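Local coordinates for uridylate kinase (Bacillus anthracis, PDB 2JJX), which catalyses the ATP-dependent phosphorylation of UMP to UDP in pyrimidine biosynthesis and carries a separate, allosteric nucleotide-binding site, at residues Arg76-Ile88 and Ile137-Thr149. Numbering follows the deposited sequence.
Sequences RVEADNIGTLGTI and IFGGGNGQPFVTT
Two side chains of helix 76-101, Thr87 and Asp80, each take a backbone N-H from the loop that follows strand 135-139. Gly140 N, at the start of a type II' turn running to Gly143, donates to Thr87 OG1 at 2.6 Å. With chi1 at 74°, that hydroxyl sits between its own backbone N and carbonyl carbon, where it also donates to Thr84 O, one turn back. Thr84 CG2 and Ile88 CG1 pack on the side-chain-free backbone of Gly140, Thr84 CG2 lying 3.3 Å from Gly140 CA.

Farther along the loop, Phe146 N reaches Asp80 OD2 at 3.0 Å, meeting the oxygen nearly along its C-O axis, though the bond is bent (134°). Val77 lies alongside Pro145, CG1 beside Pro145 CB, while Val77 CG2 lies 3.6 Å from Phe146 CE2.

Arg76 shares this contact: its NH2 forms a salt bridge with the Asp80 carboxylate, and Phe146 CA lies over one face of its guanidinium. The Phe146 ring also meets Tyr216 of a neighbouring subunit, which carries the contact into the hexamer. Residues 140-149 are consistent with the UMP-binding loop of bacterial UMP kinases; two side-chain acceptors hold its backbone to the helix, and Arg76 fixes how the Asp80 carboxylate is turned.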
loop_
_atom_site.group_PDB
_atom_site.type_symbol
_atom_site.label_atom_id
_atom_site.label_comp_id
_atom_site.label_asym_id
_atom_site.label_seq_id
_atom_site.Cartn_x
_atom_site.Cartn_y
_atom_site.Cartn_z
ATOM N N ARG A 76 -25.481 0.252 -6.888
ATOM C CA ARG A 76 -25.298 -1.123 -6.430
ATOM C C ARG A 76 -23.853 -1.456 -6.036
ATOM O O ARG A 76 -23.617 -2.105 -5.026
ATOM C CB ARG A 76 -25.780 -2.090 -7.506
ATOM C CG ARG A 76 -25.247 -3.497 -7.370
ATOM C CD ARG A 76 -26.254 -4.382 -6.681
ATOM N NE ARG A 76 -25.619 -5.223 -5.672
ATOM C CZ ARG A 76 -25.841 -6.527 -5.523
ATOM N NH1 ARG A 76 -26.701 -7.154 -6.305
ATOM N NH2 ARG A 76 -25.210 -7.208 -4.577
ATOM N N VAL A 77 -22.883 -1.001 -6.819
ATOM C CA VAL A 77 -21.489 -1.216 -6.463
ATOM C C VAL A 77 -21.155 -0.487 -5.156
ATOM O O VAL A 77 -20.367 -0.972 -4.354
ATOM C CB VAL A 77 -20.526 -0.825 -7.604
ATOM C CG1 VAL A 77 -19.139 -1.333 -7.296
ATOM C CG2 VAL A 77 -21.023 -1.371 -8.926
ATOM N N GLU A 78 -21.780 0.664 -4.926
ATOM C CA GLU A 78 -21.518 1.448 -3.725
ATOM C C GLU A 78 -22.140 0.821 -2.500
ATOM O O GLU A 78 -21.502 0.712 -1.449
ATOM C CB GLU A 78 -21.958 2.899 -3.892
ATOM C CG GLU A 78 -21.073 3.683 -4.854
ATOM C CD GLU A 78 -21.595 5.084 -5.108
ATOM O OE1 GLU A 78 -22.284 5.626 -4.211
ATOM O OE2 GLU A 78 -21.408 5.598 -6.235
ATOM N N ALA A 79 -23.393 0.408 -2.652
ATOM C CA ALA A 79 -24.095 -0.304 -1.589
ATOM C C ALA A 79 -23.330 -1.546 -1.121
ATOM O O ALA A 79 -23.292 -1.860 0.066
ATOM C CB ALA A 79 -25.485 -0.699 -2.056
ATOM N N ASP A 80 -22.751 -2.277 -2.064
ATOM C CA ASP A 80 -22.027 -3.481 -1.713
ATOM C C ASP A 80 -20.793 -3.172 -0.885
ATOM O O ASP A 80 -20.485 -3.876 0.081
ATOM C CB ASP A 80 -21.652 -4.237 -2.979
ATOM C CG ASP A 80 -22.781 -5.143 -3.460
ATOM O OD1 ASP A 80 -23.875 -5.134 -2.837
ATOM O OD2 ASP A 80 -22.567 -5.897 -4.435
ATOM N N ASN A 81 -20.105 -2.094 -1.255
ATOM C CA ASN A 81 -18.903 -1.669 -0.545
ATOM C C ASN A 81 -19.236 -1.382 0.901
ATOM O O ASN A 81 -18.420 -1.613 1.786
ATOM C CB ASN A 81 -18.308 -0.417 -1.184
ATOM C CG ASN A 81 -17.545 -0.734 -2.443
ATOM O OD1 ASN A 81 -17.460 -1.898 -2.856
ATOM N ND2 ASN A 81 -17.039 0.303 -3.100
ATOM N N ILE A 82 -20.424 -0.835 1.133
ATOM C CA ILE A 82 -20.868 -0.531 2.484
ATOM C C ILE A 82 -21.162 -1.829 3.189
ATOM O O ILE A 82 -20.681 -2.073 4.295
ATOM C CB ILE A 82 -22.093 0.393 2.483
ATOM C CG1 ILE A 82 -21.753 1.730 1.809
ATOM C CG2 ILE A 82 -22.623 0.603 3.896
ATOM C CD1 ILE A 82 -22.940 2.654 1.610
ATOM N N GLY A 83 -21.910 -2.683 2.502
ATOM C CA GLY A 83 -22.292 -3.997 2.995
ATOM C C GLY A 83 -21.093 -4.817 3.403
ATOM O O GLY A 83 -21.139 -5.519 4.389
ATOM N N THR A 84 -20.005 -4.667 2.657
ATOM C CA THR A 84 -18.739 -5.350 2.884
ATOM C C THR A 84 -18.045 -4.923 4.178
ATOM O O THR A 84 -17.322 -5.710 4.807
ATOM C CB THR A 84 -17.832 -5.100 1.718
ATOM O OG1 THR A 84 -18.370 -5.685 0.530
ATOM C CG2 THR A 84 -16.437 -5.644 1.967
ATOM N N LEU A 85 -18.171 -3.642 4.516
ATOM C CA LEU A 85 -17.549 -3.128 5.734
ATOM C C LEU A 85 -18.267 -3.792 6.907
ATOM O O LEU A 85 -17.661 -4.028 7.958
ATOM C CB LEU A 85 -17.691 -1.604 5.820
ATOM C CG LEU A 85 -16.480 -0.734 5.488
ATOM C CD1 LEU A 85 -15.476 -1.532 4.678
ATOM C CD2 LEU A 85 -16.930 0.494 4.711
ATOM N N GLY A 86 -19.545 -4.126 6.698
ATOM C CA GLY A 86 -20.365 -4.811 7.686
ATOM C C GLY A 86 -19.786 -6.164 8.074
ATOM O O GLY A 86 -19.760 -6.527 9.242
ATOM N N THR A 87 -19.357 -6.929 7.074
ATOM C CA THR A 87 -18.800 -8.263 7.279
ATOM C C THR A 87 -17.545 -8.188 8.120
ATOM O O THR A 87 -17.273 -9.110 8.879
ATOM C CB THR A 87 -18.529 -9.028 5.964
ATOM O OG1 THR A 87 -17.375 -8.498 5.296
ATOM C CG2 THR A 87 -19.739 -8.964 5.019
ATOM N N ILE A 88 -16.751 -7.124 7.949
ATOM C CA ILE A 88 -15.484 -6.963 8.680
ATOM C C ILE A 88 -15.735 -6.648 10.150
ATOM O O ILE A 88 -15.033 -7.135 11.053
ATOM C CB ILE A 88 -14.564 -5.952 8.017
ATOM C CG1 ILE A 88 -14.116 -6.484 6.659
ATOM C CG2 ILE A 88 -13.310 -5.729 8.829
ATOM C CD1 ILE A 88 -13.988 -5.443 5.627
ATOM N N ILE A 137 -11.149 -16.297 10.295
ATOM C CA ILE A 137 -12.344 -15.592 9.874
ATOM C C ILE A 137 -12.030 -14.706 8.707
ATOM O O ILE A 137 -11.036 -13.983 8.712
ATOM C CB ILE A 137 -12.961 -14.789 11.013
ATOM C CG1 ILE A 137 -13.123 -15.681 12.259
ATOM C CG2 ILE A 137 -14.292 -14.191 10.577
ATOM C CD1 ILE A 137 -13.975 -15.053 13.357
ATOM N N PHE A 138 -12.882 -14.803 7.695
ATOM C CA PHE A 138 -12.728 -14.020 6.483
ATOM C C PHE A 138 -13.790 -12.933 6.417
ATOM O O PHE A 138 -14.998 -13.214 6.434
ATOM C CB PHE A 138 -12.872 -14.943 5.295
ATOM C CG PHE A 138 -11.848 -16.049 5.256
ATOM C CD1 PHE A 138 -12.250 -17.376 5.240
ATOM C CD2 PHE A 138 -10.512 -15.761 5.053
ATOM C CE1 PHE A 138 -11.346 -18.371 5.100
ATOM C CE2 PHE A 138 -9.603 -16.766 4.840
ATOM C CZ PHE A 138 -10.009 -18.069 4.913
ATOM N N GLY A 139 -13.318 -11.692 6.324
ATOM C CA GLY A 139 -14.155 -10.510 6.225
ATOM C C GLY A 139 -13.955 -9.801 4.905
ATOM O O GLY A 139 -12.909 -9.940 4.286
ATOM N N GLY A 140 -14.951 -9.028 4.487
ATOM C CA GLY A 140 -14.910 -8.285 3.241
ATOM C C GLY A 140 -15.098 -9.202 2.051
ATOM O O GLY A 140 -14.669 -8.905 0.943
ATOM N N GLY A 141 -15.740 -10.334 2.295
ATOM C CA GLY A 141 -15.942 -11.342 1.278
ATOM C C GLY A 141 -14.837 -11.583 0.252
ATOM O O GLY A 141 -13.846 -12.245 0.507
ATOM N N ASN A 142 -15.089 -11.105 -0.952
ATOM C CA ASN A 142 -14.347 -11.382 -2.165
ATOM C C ASN A 142 -13.646 -10.096 -2.595
ATOM O O ASN A 142 -12.797 -10.114 -3.480
ATOM C CB ASN A 142 -15.461 -11.614 -3.195
ATOM C CG ASN A 142 -15.015 -12.361 -4.404
ATOM O OD1 ASN A 142 -15.702 -12.132 -5.518
ATOM N ND2 ASN A 142 -14.170 -13.244 -4.316
ATOM N N GLY A 143 -14.150 -8.965 -2.110
ATOM C CA GLY A 143 -13.725 -7.667 -2.580
ATOM C C GLY A 143 -14.567 -7.210 -3.769
ATOM O O GLY A 143 -14.633 -6.019 -4.083
ATOM N N GLN A 144 -15.259 -8.152 -4.409
ATOM C CA GLN A 144 -16.078 -7.879 -5.597
ATOM C C GLN A 144 -17.564 -7.549 -5.364
ATOM O O GLN A 144 -18.160 -7.871 -4.344
ATOM C CB GLN A 144 -15.914 -9.005 -6.619
ATOM C CG GLN A 144 -14.477 -9.466 -6.754
ATOM C CD GLN A 144 -13.547 -8.328 -7.138
ATOM O OE1 GLN A 144 -13.750 -7.674 -8.156
ATOM N NE2 GLN A 144 -12.472 -8.147 -6.374
ATOM N N PRO A 145 -18.180 -6.856 -6.322
ATOM C CA PRO A 145 -19.573 -6.397 -6.317
ATOM C C PRO A 145 -20.503 -7.402 -7.000
ATOM O O PRO A 145 -20.069 -8.407 -7.541
ATOM C CB PRO A 145 -19.509 -5.108 -7.144
ATOM C CG PRO A 145 -18.256 -5.284 -8.010
ATOM C CD PRO A 145 -17.302 -5.985 -7.121
ATOM N N PHE A 146 -21.796 -7.126 -7.006
ATOM C CA PHE A 146 -22.735 -7.987 -7.720
ATOM C C PHE A 146 -22.797 -9.367 -7.119
ATOM O O PHE A 146 -23.467 -10.229 -7.661
ATOM C CB PHE A 146 -22.329 -8.130 -9.187
ATOM C CG PHE A 146 -21.942 -6.834 -9.831
ATOM C CD1 PHE A 146 -20.823 -6.770 -10.623
ATOM C CD2 PHE A 146 -22.676 -5.676 -9.617
ATOM C CE1 PHE A 146 -20.450 -5.601 -11.217
ATOM C CE2 PHE A 146 -22.267 -4.509 -10.167
ATOM C CZ PHE A 146 -21.182 -4.480 -11.017
ATOM N N VAL A 147 -22.080 -9.605 -6.030
ATOM C CA VAL A 147 -22.060 -10.938 -5.450
ATOM C C VAL A 147 -22.499 -10.943 -3.995
ATOM O O VAL A 147 -22.397 -9.955 -3.284
ATOM C CB VAL A 147 -20.678 -11.533 -5.583
ATOM C CG1 VAL A 147 -19.974 -11.480 -4.270
ATOM C CG2 VAL A 147 -20.774 -12.922 -6.091
ATOM N N THR A 148 -23.046 -12.072 -3.580
ATOM C CA THR A 148 -23.560 -12.285 -2.234
ATOM C C THR A 148 -22.477 -12.967 -1.402
ATOM O O THR A 148 -21.471 -13.441 -1.917
ATOM C CB THR A 148 -24.801 -13.203 -2.302
ATOM O OG1 THR A 148 -25.802 -12.611 -3.132
ATOM C CG2 THR A 148 -25.374 -13.460 -0.929
ATOM N N THR A 149 -22.773 -13.154 -0.129
ATOM C CA THR A 149 -21.904 -13.887 0.780
ATOM C C THR A 149 -21.649 -15.323 0.299
ATOM O O THR A 149 -20.614 -15.903 0.595
ATOM C CB THR A 149 -22.568 -13.931 2.175
ATOM O OG1 THR A 149 -22.988 -12.617 2.561
ATOM C CG2 THR A 149 -21.636 -14.489 3.222
HETATM O O HOH W 1 -26.880 -9.576 -7.364
#